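Nucleotidyl transferase (Methanothermobacter thermautotrophicus, PDB 6PLJ) probably transfers nucleotidyl groups, as a MobA-like NTP transferase, possibly in pseudomurein cell wall synthesis. Local coordinates at residues A[22-34]-A[70-84]. Residues are numbered along the deposited sequence; the frame is centred on the assembly and turned at random.
Sequences GNMISAVVAAAGR and VLSAGVDECIVVTGH. With EDO (1,2-ethanediol), chain F; EDO (1,2-ethanediol), chain D; EDO (1,2-ethanediol), chain C.
E77 reaches across to S26 near one end of two neighbouring parallel strands, 25-31 and 77-82. A chi1 of 68° and an extended chain carry its carboxylate over to S26. From CB the side chain passes through CG, which lies 3.5 Å from S26 OG. CD meets M24 CE at 3.7 Å, and OE1 lies 4.1 Å from the same methyl. OE2 accepts a 2.6 Å hydrogen bond from S26 OG on its anti lone pair. The same oxygen takes the backbone N of G122, so two donors hold it. With an alanine here, the S26 hydroxyl and the G122 amide would probably lose their shared acceptor, and M24 CE its contact with CD.

D76 holds I25 by two bonds. Its OD2 accepts from I25 N at 2.8 Å, nearly straight at 172°, while D76 N returns a bond to I25 O. Further along, A27 and V29 each use N and O to bond strand 77-82, the regular parallel pattern. V29 CG2 packs on C78 SG at 3.7 Å, on the face that helix 62-72 covers through V70. Beyond the strands, H84 N bonds A32 O, and R34 CG lies over the H84 ring face, 3.8 Å from its centroid. The R34 guanidinium pairs with D107. The chemistry is thus split: carboxylates tie one end of the strand pair, and apolar side chains pack against the crossover helix 62-72, as in the Rossmann-like MobA fold.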
loop_
_atom_site.group_PDB
_atom_site.type_symbol
_atom_site.label_atom_id
_atom_site.label_comp_id
_atom_site.label_asym_id
_atom_site.label_seq_id
_atom_site.Cartn_x
_atom_site.Cartn_y
_atom_site.Cartn_z
ATOM N N GLY A 22 -12.838 -5.161 15.909
ATOM C CA GLY A 22 -13.253 -3.732 15.929
ATOM C C GLY A 22 -12.799 -2.935 17.146
ATOM O O GLY A 22 -13.478 -1.990 17.548
ATOM N N ASN A 23 -11.653 -3.291 17.726
ATOM C CA ASN A 23 -11.085 -2.537 18.847
ATOM C C ASN A 23 -9.931 -1.637 18.408
ATOM O O ASN A 23 -9.707 -0.594 19.013
ATOM C CB ASN A 23 -10.626 -3.473 19.966
ATOM C CG ASN A 23 -11.784 -4.208 20.628
ATOM O OD1 ASN A 23 -12.780 -3.596 21.012
ATOM N ND2 ASN A 23 -11.655 -5.522 20.768
ATOM N N MET A 24 -9.182 -2.030 17.377
ATOM C CA MET A 24 -8.056 -1.202 16.952
ATOM C C MET A 24 -7.674 -1.483 15.509
ATOM O O MET A 24 -7.560 -2.642 15.108
ATOM C CB MET A 24 -6.874 -1.452 17.881
ATOM C CG MET A 24 -5.596 -0.692 17.555
ATOM S SD MET A 24 -4.298 -1.012 18.754
ATOM C CE MET A 24 -3.097 0.188 18.185
ATOM N N ILE A 25 -7.487 -0.406 14.747
ATOM C CA ILE A 25 -7.150 -0.496 13.326
ATOM C C ILE A 25 -5.740 0.050 13.146
ATOM O O ILE A 25 -5.467 1.216 13.429
ATOM C CB ILE A 25 -8.133 0.280 12.420
ATOM C CG1 ILE A 25 -9.547 -0.305 12.543
ATOM C CG2 ILE A 25 -7.659 0.214 10.967
ATOM C CD1 ILE A 25 -10.623 0.552 11.915
ATOM N N SER A 26 -4.836 -0.797 12.655
ATOM C CA SER A 26 -3.462 -0.380 12.388
ATOM C C SER A 26 -3.257 -0.337 10.892
ATOM O O SER A 26 -3.703 -1.247 10.185
ATOM C CB SER A 26 -2.479 -1.397 12.940
ATOM O OG SER A 26 -2.603 -1.517 14.342
ATOM N N ALA A 27 -2.586 0.690 10.399
ATOM C CA ALA A 27 -2.142 0.665 9.012
ATOM C C ALA A 27 -0.738 0.123 8.939
ATOM O O ALA A 27 0.077 0.347 9.830
ATOM C CB ALA A 27 -2.209 2.031 8.384
ATOM N N VAL A 28 -0.466 -0.595 7.861
ATOM C CA VAL A 28 0.875 -1.046 7.537
ATOM C C VAL A 28 1.132 -0.558 6.120
ATOM O O VAL A 28 0.414 -0.955 5.180
ATOM C CB VAL A 28 1.003 -2.572 7.635
ATOM C CG1 VAL A 28 2.340 -3.037 7.058
ATOM C CG2 VAL A 28 0.846 -3.019 9.085
ATOM N N VAL A 29 2.120 0.312 5.972
ATOM C CA VAL A 29 2.517 0.829 4.670
ATOM C C VAL A 29 3.797 0.123 4.260
ATOM O O VAL A 29 4.822 0.210 4.953
ATOM C CB VAL A 29 2.721 2.357 4.705
ATOM C CG1 VAL A 29 3.177 2.875 3.343
ATOM C CG2 VAL A 29 1.431 3.043 5.160
ATOM N N ALA A 30 3.732 -0.590 3.143
ATOM C CA ALA A 30 4.905 -1.272 2.609
ATOM C C ALA A 30 5.708 -0.273 1.785
ATOM O O ALA A 30 5.251 0.173 0.737
ATOM C CB ALA A 30 4.489 -2.460 1.774
ATOM N N ALA A 31 6.891 0.076 2.275
ATOM C CA ALA A 31 7.707 1.126 1.678
ATOM C C ALA A 31 9.152 0.644 1.548
ATOM O O ALA A 31 10.084 1.432 1.694
ATOM C CB ALA A 31 7.611 2.393 2.509
ATOM N N ALA A 32 9.314 -0.646 1.295
ATOM C CA ALA A 32 10.626 -1.312 1.415
ATOM C C ALA A 32 11.213 -1.852 0.128
ATOM O O ALA A 32 12.351 -2.310 0.143
ATOM C CB ALA A 32 10.539 -2.443 2.422
ATOM N N GLY A 33 10.458 -1.844 -0.968
ATOM C CA GLY A 33 10.877 -2.524 -2.168
ATOM C C GLY A 33 11.725 -1.688 -3.107
ATOM O O GLY A 33 11.775 -0.455 -3.009
ATOM N N ARG A 34 12.355 -2.374 -4.055
ATOM C CA ARG A 34 13.036 -1.698 -5.154
ATOM C C ARG A 34 11.985 -1.204 -6.146
ATOM O O ARG A 34 10.815 -1.608 -6.116
ATOM C CB ARG A 34 14.013 -2.636 -5.864
ATOM C CG ARG A 34 15.256 -2.989 -5.065
ATOM C CD ARG A 34 16.136 -3.929 -5.883
ATOM N NE ARG A 34 15.488 -5.205 -6.111
ATOM C CZ ARG A 34 15.491 -6.245 -5.270
ATOM N NH1 ARG A 34 16.152 -6.215 -4.120
ATOM N NH2 ARG A 34 14.814 -7.338 -5.600
ATOM N N VAL A 70 -3.134 7.676 4.578
ATOM C CA VAL A 70 -3.418 6.609 5.529
ATOM C C VAL A 70 -3.778 7.191 6.910
ATOM O O VAL A 70 -4.771 6.798 7.531
ATOM C CB VAL A 70 -2.204 5.663 5.605
ATOM C CG1 VAL A 70 -2.284 4.731 6.775
ATOM C CG2 VAL A 70 -2.074 4.888 4.291
ATOM N N LEU A 71 -2.985 8.139 7.380
ATOM C CA LEU A 71 -3.289 8.784 8.668
ATOM C C LEU A 71 -4.599 9.540 8.605
ATOM O O LEU A 71 -5.416 9.492 9.558
ATOM C CB LEU A 71 -2.141 9.684 9.095
ATOM C CG LEU A 71 -0.843 8.993 9.552
ATOM C CD1 LEU A 71 0.255 10.011 9.786
ATOM C CD2 LEU A 71 -1.054 8.143 10.798
ATOM N N SER A 72 -4.859 10.185 7.471
ATOM C CA SER A 72 -6.128 10.905 7.315
ATOM C C SER A 72 -7.356 9.991 7.238
ATOM O O SER A 72 -8.477 10.467 7.368
ATOM C CB SER A 72 -6.069 11.811 6.091
ATOM O OG SER A 72 -5.068 12.793 6.272
ATOM N N ALA A 73 -7.156 8.680 7.036
ATOM C CA ALA A 73 -8.238 7.727 7.000
ATOM C C ALA A 73 -8.711 7.311 8.387
ATOM O O ALA A 73 -9.619 6.493 8.485
ATOM C CB ALA A 73 -7.831 6.491 6.201
ATOM N N GLY A 74 -8.063 7.809 9.446
ATOM C CA GLY A 74 -8.540 7.634 10.803
ATOM C C GLY A 74 -8.034 6.404 11.527
ATOM O O GLY A 74 -8.579 6.054 12.553
ATOM N N VAL A 75 -7.010 5.740 10.991
ATOM C CA VAL A 75 -6.391 4.602 11.673
ATOM C C VAL A 75 -5.806 4.978 13.038
ATOM O O VAL A 75 -5.418 6.129 13.268
ATOM C CB VAL A 75 -5.295 3.943 10.798
ATOM C CG1 VAL A 75 -5.930 3.380 9.528
ATOM C CG2 VAL A 75 -4.146 4.898 10.515
ATOM N N ASP A 76 -5.735 4.000 13.935
ATOM C CA ASP A 76 -5.218 4.232 15.293
ATOM C C ASP A 76 -3.699 4.377 15.332
ATOM O O ASP A 76 -3.166 4.972 16.247
ATOM C CB ASP A 76 -5.627 3.093 16.219
ATOM C CG ASP A 76 -7.113 3.046 16.441
ATOM O OD1 ASP A 76 -7.678 4.039 16.936
ATOM O OD2 ASP A 76 -7.729 2.026 16.148
ATOM N N GLU A 77 -3.012 3.797 14.357
ATOM C CA GLU A 77 -1.562 3.923 14.230
ATOM C C GLU A 77 -1.178 3.583 12.812
ATOM O O GLU A 77 -1.946 2.921 12.115
ATOM C CB GLU A 77 -0.813 2.992 15.185
ATOM C CG GLU A 77 -0.978 1.512 14.831
ATOM C CD GLU A 77 -0.267 0.565 15.764
ATOM O OE1 GLU A 77 0.573 1.029 16.567
ATOM O OE2 GLU A 77 -0.545 -0.646 15.677
ATOM N N CYS A 78 0.002 4.037 12.398
ATOM C CA CYS A 78 0.543 3.715 11.090
ATOM C C CYS A 78 1.969 3.201 11.238
ATOM O O CYS A 78 2.852 3.916 11.730
ATOM C CB CYS A 78 0.517 4.944 10.195
ATOM S SG CYS A 78 1.068 4.589 8.506
ATOM N N ILE A 79 2.157 1.947 10.835
ATOM C CA ILE A 79 3.447 1.290 10.755
ATOM C C ILE A 79 3.935 1.467 9.334
ATOM O O ILE A 79 3.156 1.314 8.401
ATOM C CB ILE A 79 3.318 -0.226 11.076
ATOM C CG1 ILE A 79 3.159 -0.456 12.589
ATOM C CG2 ILE A 79 4.562 -0.996 10.639
ATOM C CD1 ILE A 79 2.012 0.231 13.256
ATOM N N VAL A 80 5.207 1.802 9.163
ATOM C CA VAL A 80 5.789 1.868 7.828
ATOM C C VAL A 80 6.957 0.909 7.798
ATOM O O VAL A 80 7.831 0.973 8.666
ATOM C CB VAL A 80 6.270 3.272 7.458
ATOM C CG1 VAL A 80 6.865 3.263 6.064
ATOM C CG2 VAL A 80 5.134 4.279 7.545
ATOM N N VAL A 81 6.959 0.024 6.804
ATOM C CA VAL A 81 8.011 -0.970 6.655
ATOM C C VAL A 81 8.979 -0.453 5.623
ATOM O O VAL A 81 8.580 -0.177 4.490
ATOM C CB VAL A 81 7.447 -2.330 6.233
ATOM C CG1 VAL A 81 8.552 -3.376 6.195
ATOM C CG2 VAL A 81 6.354 -2.764 7.205
ATOM N N THR A 82 10.247 -0.362 6.012
ATOM C CA THR A 82 11.283 0.178 5.142
ATOM C C THR A 82 12.330 -0.896 4.852
ATOM O O THR A 82 12.355 -1.949 5.477
ATOM C CB THR A 82 11.940 1.423 5.779
ATOM O OG1 THR A 82 12.523 1.069 7.041
ATOM C CG2 THR A 82 10.901 2.537 5.990
ATOM N N GLY A 83 13.164 -0.638 3.857
ATOM C CA GLY A 83 14.203 -1.596 3.489
ATOM C C GLY A 83 15.097 -0.972 2.448
ATOM O O GLY A 83 16.127 -0.383 2.769
ATOM N N HIS A 84 14.668 -1.058 1.200
ATOM C CA HIS A 84 15.400 -0.432 0.128
ATOM C C HIS A 84 15.509 1.067 0.325
ATOM O O HIS A 84 14.491 1.757 0.459
ATOM C CB HIS A 84 14.778 -0.709 -1.227
ATOM C CG HIS A 84 15.627 -0.219 -2.338
ATOM N ND1 HIS A 84 16.892 -0.728 -2.564
ATOM C CD2 HIS A 84 15.438 0.752 -3.254
ATOM C CE1 HIS A 84 17.434 -0.085 -3.580
ATOM N NE2 HIS A 84 16.571 0.802 -4.027
HETATM C C1 EDO F . 7.214 -3.005 -0.085
HETATM O O1 EDO F . 7.934 -3.170 0.974
HETATM C C2 EDO F . 7.260 -1.716 -0.630
HETATM O O2 EDO F . 6.179 -1.680 -1.501
HETATM C C1 EDO D . 11.888 -6.185 -3.994
HETATM O O1 EDO D . 11.158 -5.045 -4.438
HETATM C C2 EDO D . 12.820 -5.776 -2.868
HETATM O O2 EDO D . 13.128 -6.913 -2.066
HETATM C C1 EDO C . -10.652 3.796 9.884
HETATM O O1 EDO C . -11.011 5.085 10.399
HETATM C C2 EDO C . -11.915 2.985 9.615
HETATM O O2 EDO C . -12.802 3.091 10.732
HETATM O O HOH W 1 12.641 1.798 2.474
#